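Local coordinates for protein putative methylase (Clostridium difficile, PDB 3LDU) that probably methylates guanine bases of ribosomal RNA, joining an RNA-binding THUMP module to a Rossmann-like methyltransferase domain that holds a bound GTP, at residues W55-E60 with A214-N219; Y92-P97 with E141-F146. All coordinates share one frame; numbering follows the deposited sequence.

Contact 1. Residues W55-E60 with A214-N219; sequences WLRCAE and AMIGIN
Arg57 and Trp55 reach across to Ile216 and Asn219 from a backbone that stays well apart, the CA atoms of Arg57 and Ile216 lying 9.0 Å from each other. Residues 55-60 run from the last turn of helix 48-55 into a loop, while 214-219 form the end of helix 208-217. That end is a Schellman motif, with Asn219, at positive phi, as its C-prime residue: Met220 N bonds to Met215 O, and Asn219 N to Ile216 O at 3.1 Å.

The side chain of Arg57 bridges the gap because it is extended from CG to NE (chi2 -176°, chi3 -167°). Ile216 CG1 lies over one face of the guanidinium, offset toward its rim and 3.6 Å from Arg57 NE. Arg57 NH1 packs against Met215 CB (3.8 Å), Met215 being selenomethionine here. Arg57 NH1 also donates a hydrogen bond to Met220 O, just beyond the helix. Farther along, the Trp55 ring meets the Asn219 amide by its six-membered part, CZ3 lying 3.5 Å from OD1; ring and amide planes are 31° apart. Arg57 also touches Ala185 and Tyr189 of helix 181-189.

An arginine of the RlmL ferredoxin-like region thus lies against the last turn of helix 208-217 and bonds the carbonyl of Met220, just after the Schellman motif, joining the N-terminal part to the methyltransferase domain.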
ATOM      1  N   TRP A  55       1.218  -4.827  -9.806  1.00 20.93           N
ATOM      2  CA  TRP A  55       2.225  -3.772  -9.889  1.00 21.16           C
ATOM      3  C   TRP A  55       2.100  -2.638  -8.871  1.00 20.15           C
ATOM      4  O   TRP A  55       3.101  -1.997  -8.547  1.00 21.28           O
ATOM      5  CB  TRP A  55       2.259  -3.185 -11.312  1.00 22.53           C
ATOM      6  CG  TRP A  55       2.974  -4.080 -12.289  1.00 21.27           C
ATOM      7  CD1 TRP A  55       2.407  -4.908 -13.229  1.00 22.85           C
ATOM      8  CD2 TRP A  55       4.385  -4.277 -12.374  1.00 23.50           C
ATOM      9  NE1 TRP A  55       3.397  -5.586 -13.908  1.00 24.29           N
ATOM     10  CE2 TRP A  55       4.618  -5.219 -13.401  1.00 21.41           C
ATOM     11  CE3 TRP A  55       5.487  -3.741 -11.692  1.00 23.57           C
ATOM     12  CZ2 TRP A  55       5.901  -5.629 -13.761  1.00 20.63           C
ATOM     13  CZ3 TRP A  55       6.752  -4.153 -12.043  1.00 25.38           C
ATOM     14  CH2 TRP A  55       6.954  -5.087 -13.068  1.00 24.44           C
ATOM     15  N   LEU A  56       0.895  -2.366  -8.373  1.00 18.53           N
ATOM     16  CA  LEU A  56       0.750  -1.211  -7.481  1.00 18.75           C
ATOM     17  C   LEU A  56       1.350  -1.469  -6.090  1.00 19.74           C
ATOM     18  O   LEU A  56       0.945  -2.412  -5.396  1.00 21.05           O
ATOM     19  CB  LEU A  56      -0.731  -0.808  -7.374  1.00 15.66           C
ATOM     20  CG  LEU A  56      -1.358  -0.355  -8.687  1.00 19.25           C
ATOM     21  CD1 LEU A  56      -2.849  -0.050  -8.458  1.00 23.22           C
ATOM     22  CD2 LEU A  56      -0.635   0.867  -9.256  1.00 22.74           C
ATOM     23  N   ARG A  57       2.306  -0.625  -5.687  1.00 18.09           N
ATOM     24  CA  ARG A  57       2.989  -0.764  -4.397  1.00 18.19           C
ATOM     25  C   ARG A  57       2.364   0.071  -3.294  1.00 18.85           C
ATOM     26  O   ARG A  57       2.590  -0.200  -2.118  1.00 22.53           O
ATOM     27  CB  ARG A  57       4.463  -0.370  -4.528  1.00 16.58           C
ATOM     28  CG  ARG A  57       5.176  -1.059  -5.666  1.00 19.60           C
ATOM     29  CD  ARG A  57       6.649  -0.712  -5.713  1.00 24.09           C
ATOM     30  NE  ARG A  57       7.252  -1.130  -6.979  1.00 23.67           N
ATOM     31  CZ  ARG A  57       7.864  -2.290  -7.161  1.00 20.87           C
ATOM     32  NH1 ARG A  57       7.959  -3.163  -6.154  1.00 23.62           N
ATOM     33  NH2 ARG A  57       8.367  -2.585  -8.350  1.00 23.91           N
ATOM     34  N   CYS A  58       1.573   1.077  -3.667  1.00 17.30           N
ATOM     35  CA  CYS A  58       0.984   1.987  -2.677  1.00 17.23           C
ATOM     36  C   CYS A  58      -0.525   1.826  -2.478  1.00 20.32           C
ATOM     37  O   CYS A  58      -1.134   2.527  -1.678  1.00 22.98           O
ATOM     38  CB  CYS A  58       1.328   3.430  -3.034  1.00 22.51           C
ATOM     39  SG  CYS A  58       3.123   3.745  -2.924  1.00 23.95           S
ATOM     40  N   ALA A  59      -1.124   0.898  -3.221  1.00 20.01           N
ATOM     41  CA  ALA A  59      -2.547   0.607  -3.077  1.00 22.99           C
ATOM     42  C   ALA A  59      -2.763  -0.389  -1.954  1.00 18.63           C
ATOM     43  O   ALA A  59      -2.014  -1.351  -1.833  1.00 18.51           O
ATOM     44  CB  ALA A  59      -3.097   0.024  -4.390  1.00 18.18           C
ATOM     45  N   GLU A  60      -3.803  -0.190  -1.152  1.00 16.91           N
ATOM     46  CA  GLU A  60      -4.097  -1.165  -0.104  1.00 19.74           C
ATOM     47  C   GLU A  60      -4.906  -2.326  -0.670  1.00 23.73           C
ATOM     48  O   GLU A  60      -4.926  -3.407  -0.091  1.00 23.18           O
ATOM     49  CB  GLU A  60      -4.866  -0.533   1.053  1.00 20.80           C
ATOM     50  CG  GLU A  60      -4.114   0.579   1.749  1.00 23.79           C
ATOM     51  CD  GLU A  60      -2.821   0.101   2.391  1.00 29.03           C
ATOM     52  OE1 GLU A  60      -2.811  -0.998   2.989  1.00 23.41           O
ATOM     53  OE2 GLU A  60      -1.821   0.849   2.314  1.00 33.85           O
ATOM     54  N   ALA A 214      14.719  -2.324  -2.576  1.00 18.00           N
ATOM     55  CA  ALA A 214      15.371  -3.301  -3.441  1.00 21.72           C
ATOM     56  C   ALA A 214      14.395  -3.750  -4.537  1.00 20.91           C
ATOM     57  O   ALA A 214      14.778  -3.853  -5.700  1.00 21.33           O
ATOM     58  CB  ALA A 214      15.855  -4.515  -2.634  1.00 19.20           C
HETATM   59  N   MSE A 215      13.141  -4.023  -4.178  1.00 21.14           N
HETATM   60  CA  MSE A 215      12.183  -4.491  -5.199  1.00 18.19           C
HETATM   61  C   MSE A 215      11.899  -3.428  -6.262  1.00 23.81           C
HETATM   62  O   MSE A 215      11.810  -3.729  -7.452  1.00 23.80           O
HETATM   63  CB  MSE A 215      10.897  -5.009  -4.558  1.00 18.24           C
HETATM   64  CG  MSE A 215      11.134  -6.233  -3.685  1.00 16.42           C
HETATM   65 SE   MSE A 215       9.403  -6.665  -2.860  0.90 39.17          SE
HETATM   66  CE  MSE A 215       8.451  -7.098  -4.476  1.00 38.38           C
ATOM     67  N   ILE A 216      11.804  -2.176  -5.834  1.00 21.03           N
ATOM     68  CA  ILE A 216      11.711  -1.072  -6.779  1.00 21.72           C
ATOM     69  C   ILE A 216      12.943  -1.036  -7.683  1.00 24.67           C
ATOM     70  O   ILE A 216      12.818  -0.930  -8.901  1.00 23.79           O
ATOM     71  CB  ILE A 216      11.518   0.276  -6.038  1.00 22.43           C
ATOM     72  CG1 ILE A 216      10.127   0.316  -5.400  1.00 19.69           C
ATOM     73  CG2 ILE A 216      11.702   1.456  -6.978  1.00 25.64           C
ATOM     74  CD1 ILE A 216       9.961   1.401  -4.360  1.00 19.90           C
ATOM     75  N   GLY A 217      14.128  -1.149  -7.082  1.00 23.12           N
ATOM     76  CA  GLY A 217      15.381  -1.124  -7.814  1.00 24.18           C
ATOM     77  C   GLY A 217      15.574  -2.178  -8.895  1.00 30.22           C
ATOM     78  O   GLY A 217      16.176  -1.892  -9.928  1.00 29.92           O
ATOM     79  N   ILE A 218      15.094  -3.398  -8.665  1.00 22.62           N
ATOM     80  CA  ILE A 218      15.200  -4.438  -9.689  1.00 24.61           C
ATOM     81  C   ILE A 218      13.895  -4.609 -10.470  1.00 27.20           C
ATOM     82  O   ILE A 218      13.757  -5.542 -11.253  1.00 28.08           O
ATOM     83  CB  ILE A 218      15.648  -5.795  -9.103  1.00 29.51           C
ATOM     84  CG1 ILE A 218      14.647  -6.305  -8.064  1.00 23.22           C
ATOM     85  CG2 ILE A 218      17.043  -5.669  -8.495  1.00 34.81           C
ATOM     86  CD1 ILE A 218      14.905  -7.745  -7.639  1.00 28.71           C
ATOM     87  N   ASN A 219      12.953  -3.693 -10.257  1.00 22.22           N
ATOM     88  CA  ASN A 219      11.642  -3.733 -10.926  1.00 25.13           C
ATOM     89  C   ASN A 219      10.911  -5.058 -10.697  1.00 28.25           C
ATOM     90  O   ASN A 219      10.334  -5.638 -11.619  1.00 24.58           O
ATOM     91  CB  ASN A 219      11.791  -3.459 -12.431  1.00 24.30           C
ATOM     92  CG  ASN A 219      10.491  -3.009 -13.078  1.00 29.21           C
ATOM     93  OD1 ASN A 219       9.688  -2.308 -12.465  1.00 35.19           O
ATOM     94  ND2 ASN A 219      10.285  -3.405 -14.327  1.00 35.85           N
TER

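Contact 2. Residues Y92-P97 with E141-F146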
ATOM      1  N   TYR A  92     -23.245 -18.063 -11.768  1.00 31.84           N
ATOM      2  CA  TYR A  92     -24.045 -19.089 -11.133  1.00 28.55           C
ATOM      3  C   TYR A  92     -23.279 -19.850 -10.064  1.00 32.03           C
ATOM      4  O   TYR A  92     -22.224 -20.422 -10.334  1.00 39.62           O
ATOM      5  CB  TYR A  92     -24.534 -20.064 -12.211  1.00 32.35           C
ATOM      6  CG  TYR A  92     -25.639 -20.972 -11.763  1.00 36.06           C
ATOM      7  CD1 TYR A  92     -26.870 -20.455 -11.378  1.00 41.29           C
ATOM      8  CD2 TYR A  92     -25.466 -22.352 -11.749  1.00 37.68           C
ATOM      9  CE1 TYR A  92     -27.902 -21.289 -10.974  1.00 45.29           C
ATOM     10  CE2 TYR A  92     -26.500 -23.200 -11.350  1.00 38.39           C
ATOM     11  CZ  TYR A  92     -27.709 -22.655 -10.963  1.00 43.75           C
ATOM     12  OH  TYR A  92     -28.739 -23.479 -10.563  1.00 50.75           O
ATOM     13  N   GLY A  93     -23.815 -19.854  -8.848  1.00 32.16           N
ATOM     14  CA  GLY A  93     -23.261 -20.667  -7.782  1.00 30.01           C
ATOM     15  C   GLY A  93     -22.154 -19.964  -7.006  1.00 29.99           C
ATOM     16  O   GLY A  93     -21.670 -20.479  -5.995  1.00 28.27           O
ATOM     17  N   ALA A  94     -21.753 -18.790  -7.476  1.00 27.19           N
ATOM     18  CA  ALA A  94     -20.677 -18.044  -6.815  1.00 29.07           C
ATOM     19  C   ALA A  94     -21.081 -17.564  -5.426  1.00 26.37           C
ATOM     20  O   ALA A  94     -22.263 -17.356  -5.150  1.00 26.95           O
ATOM     21  CB  ALA A  94     -20.215 -16.858  -7.672  1.00 24.51           C
ATOM     22  N   GLN A  95     -20.082 -17.393  -4.563  1.00 25.22           N
ATOM     23  CA  GLN A  95     -20.276 -16.816  -3.231  1.00 20.87           C
ATOM     24  C   GLN A  95     -20.143 -15.300  -3.330  1.00 26.38           C
ATOM     25  O   GLN A  95     -19.287 -14.799  -4.060  1.00 25.82           O
ATOM     26  CB  GLN A  95     -19.221 -17.337  -2.245  1.00 27.30           C
ATOM     27  CG  GLN A  95     -19.261 -18.842  -2.012  1.00 35.07           C
ATOM     28  CD  GLN A  95     -18.210 -19.284  -1.018  1.00 45.04           C
ATOM     29  OE1 GLN A  95     -18.071 -18.699   0.053  1.00 48.24           O
ATOM     30  NE2 GLN A  95     -17.461 -20.319  -1.369  1.00 53.80           N
ATOM     31  N   PHE A  96     -21.003 -14.580  -2.614  1.00 24.94           N
ATOM     32  CA  PHE A  96     -20.958 -13.117  -2.596  1.00 24.98           C
ATOM     33  C   PHE A  96     -21.170 -12.570  -1.189  1.00 27.61           C
ATOM     34  O   PHE A  96     -22.178 -11.906  -0.902  1.00 27.09           O
ATOM     35  CB  PHE A  96     -21.949 -12.498  -3.606  1.00 26.13           C
ATOM     36  CG  PHE A  96     -23.372 -12.996  -3.477  1.00 28.21           C
ATOM     37  CD1 PHE A  96     -24.338 -12.229  -2.840  1.00 26.06           C
ATOM     38  CD2 PHE A  96     -23.748 -14.222  -4.011  1.00 29.72           C
ATOM     39  CE1 PHE A  96     -25.652 -12.681  -2.737  1.00 27.77           C
ATOM     40  CE2 PHE A  96     -25.064 -14.680  -3.913  1.00 31.02           C
ATOM     41  CZ  PHE A  96     -26.012 -13.916  -3.273  1.00 27.84           C
ATOM     42  N   PRO A  97     -20.206 -12.838  -0.300  1.00 27.63           N
ATOM     43  CA  PRO A  97     -20.345 -12.323   1.059  1.00 30.89           C
ATOM     44  C   PRO A  97     -20.206 -10.801   1.009  1.00 25.56           C
ATOM     45  O   PRO A  97     -19.443 -10.301   0.185  1.00 22.66           O
ATOM     46  CB  PRO A  97     -19.156 -12.954   1.789  1.00 31.21           C
ATOM     47  CG  PRO A  97     -18.111 -13.139   0.726  1.00 26.49           C
ATOM     48  CD  PRO A  97     -18.894 -13.467  -0.539  1.00 24.74           C
ATOM     49  N   GLU A 141     -16.684 -20.018  -6.384  1.00 28.24           N
ATOM     50  CA  GLU A 141     -15.672 -19.034  -5.985  1.00 28.10           C
ATOM     51  C   GLU A 141     -16.253 -17.723  -5.432  1.00 30.26           C
ATOM     52  O   GLU A 141     -17.415 -17.389  -5.654  1.00 28.64           O
ATOM     53  CB  GLU A 141     -14.664 -18.770  -7.114  1.00 25.76           C
ATOM     54  CG  GLU A 141     -15.131 -17.820  -8.198  1.00 24.65           C
ATOM     55  CD  GLU A 141     -16.068 -18.478  -9.213  1.00 30.58           C
ATOM     56  OE1 GLU A 141     -16.559 -19.601  -8.958  1.00 35.52           O
ATOM     57  OE2 GLU A 141     -16.304 -17.865 -10.274  1.00 30.58           O
ATOM     58  N   LYS A 142     -15.416 -16.989  -4.707  1.00 26.60           N
ATOM     59  CA  LYS A 142     -15.856 -15.859  -3.883  1.00 23.96           C
ATOM     60  C   LYS A 142     -15.654 -14.496  -4.557  1.00 24.77           C
ATOM     61  O   LYS A 142     -14.590 -14.216  -5.122  1.00 24.38           O
ATOM     62  CB  LYS A 142     -15.108 -15.918  -2.539  1.00 28.17           C
ATOM     63  CG  LYS A 142     -15.519 -14.896  -1.494  1.00 45.20           C
ATOM     64  CD  LYS A 142     -14.718 -15.121  -0.201  1.00 54.08           C
ATOM     65  CE  LYS A 142     -14.824 -13.935   0.759  1.00 65.03           C
ATOM     66  NZ  LYS A 142     -13.816 -13.971   1.867  1.00 65.13           N
ATOM     67  N   TYR A 143     -16.703 -13.670  -4.498  1.00 22.38           N
ATOM     68  CA  TYR A 143     -16.722 -12.292  -5.007  1.00 21.19           C
ATOM     69  C   TYR A 143     -17.103 -11.386  -3.840  1.00 23.07           C
ATOM     70  O   TYR A 143     -18.290 -11.135  -3.612  1.00 23.70           O
ATOM     71  CB  TYR A 143     -17.783 -12.163  -6.122  1.00 21.87           C
ATOM     72  CG  TYR A 143     -17.437 -12.942  -7.371  1.00 24.15           C
ATOM     73  CD1 TYR A 143     -16.901 -12.308  -8.487  1.00 26.19           C
ATOM     74  CD2 TYR A 143     -17.613 -14.322  -7.426  1.00 24.15           C
ATOM     75  CE1 TYR A 143     -16.572 -13.037  -9.640  1.00 25.53           C
ATOM     76  CE2 TYR A 143     -17.279 -15.052  -8.556  1.00 22.80           C
ATOM     77  CZ  TYR A 143     -16.758 -14.401  -9.660  1.00 24.43           C
ATOM     78  OH  TYR A 143     -16.424 -15.126 -10.784  1.00 26.45           O
ATOM     79  N   PRO A 144     -16.105 -10.904  -3.074  1.00 20.21           N
ATOM     80  CA  PRO A 144     -16.431 -10.188  -1.839  1.00 18.32           C
ATOM     81  C   PRO A 144     -16.963  -8.806  -2.168  1.00 23.64           C
ATOM     82  O   PRO A 144     -16.319  -8.058  -2.898  1.00 24.05           O
ATOM     83  CB  PRO A 144     -15.079 -10.091  -1.107  1.00 18.09           C
ATOM     84  CG  PRO A 144     -14.163 -11.094  -1.829  1.00 26.09           C
ATOM     85  CD  PRO A 144     -14.654 -11.075  -3.249  1.00 22.71           C
ATOM     86  N   ILE A 145     -18.131  -8.474  -1.638  1.00 20.91           N
ATOM     87  CA  ILE A 145     -18.777  -7.210  -1.965  1.00 18.73           C
ATOM     88  C   ILE A 145     -18.433  -6.165  -0.905  1.00 23.66           C
ATOM     89  O   ILE A 145     -18.537  -6.430   0.296  1.00 21.26           O
ATOM     90  CB  ILE A 145     -20.307  -7.388  -2.051  1.00 20.92           C
ATOM     91  CG1 ILE A 145     -20.667  -8.569  -2.972  1.00 24.15           C
ATOM     92  CG2 ILE A 145     -20.980  -6.102  -2.520  1.00 19.69           C
ATOM     93  CD1 ILE A 145     -20.257  -8.394  -4.441  1.00 23.59           C
ATOM     94  N   PHE A 146     -18.009  -4.988  -1.359  1.00 20.66           N
ATOM     95  CA  PHE A 146     -17.668  -3.891  -0.455  1.00 25.13           C
ATOM     96  C   PHE A 146     -18.626  -2.723  -0.689  1.00 23.28           C
ATOM     97  O   PHE A 146     -18.897  -2.361  -1.838  1.00 24.98           O
ATOM     98  CB  PHE A 146     -16.230  -3.430  -0.707  1.00 19.27           C
ATOM     99  CG  PHE A 146     -15.172  -4.254   0.003  1.00 28.78           C
ATOM    100  CD1 PHE A 146     -15.104  -5.639  -0.151  1.00 25.74           C
ATOM    101  CD2 PHE A 146     -14.226  -3.632   0.808  1.00 34.07           C
ATOM    102  CE1 PHE A 146     -14.114  -6.379   0.497  1.00 24.26           C
ATOM    103  CE2 PHE A 146     -13.239  -4.373   1.452  1.00 32.03           C
ATOM    104  CZ  PHE A 146     -13.185  -5.741   1.294  1.00 31.39           C
TER
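Gln95 and Lys142 pair as a single parallel bridge, and the backbone supplies the hydrogen bonds between the segments. Gln95 N donates to Glu141 O (2.9 Å), and Gln95 O accepts from Tyr143 N at 2.9 Å. Two residues on in both segments, Ile145 N meets Pro97 O at 2.9 Å. A CA-H...O contact from Phe96 CA to Tyr143 O (3.5 Å) lies between these bonds.

Gln95 thus bonds to both neighbours of Lys142, the pattern of parallel beta strands, in which alternate residues do so. It leads directly into strands 98-104 and 145-150, which run side by side at the edge of the seven-stranded mixed sheet, within the THUMP region.

Among apolar contacts, Ala94 CB packs against the Tyr143 ring at CE2 (3.6 Å), and Phe96 CB approaches Ile145 CG1. Phe96 CG sits between the backbone N and the carbonyl carbon (chi1 53°), and the ring leads away from 141-146 toward Ile122, Val123 and Leu126 of helix 111-129. Pro97 CG is pressed tightly against Lys142 CE, 3.4 Å away, where the fully extended lysine chain crosses the proline ring at about a right angle.

Polar side chains anchor the Tyr143 ring: its OH donates to Glu141 OE2 at 2.8 Å, on the anti side of the carboxylate. Glu141 OE1 is bound in turn by Arg234 in a salt bridge, and Trp233 stacks on the tyrosine.

In the fold
From the N terminus, the chain builds strands 7-12, 31-36 and 39-44 and helix 48-55 before entering the first segment of contact 1. After strand 63-70 and helix 74-82 it reaches 92-97; strand 98-104 and helix 111-129 follow, and 141-146 returns to close contact 2 after 43 intervening residues. Only after strand 153-159 and helix 181-189 does helix 208-217 arrive to close contact 1, so contact 2 is nested within the larger loop. The contacts do not touch, their centres being about 29 Å apart. Contact 2 joins neighbouring elements inside the THUMP region, whereas contact 1 ties the N-terminal ferredoxin-like part to the methyltransferase domain.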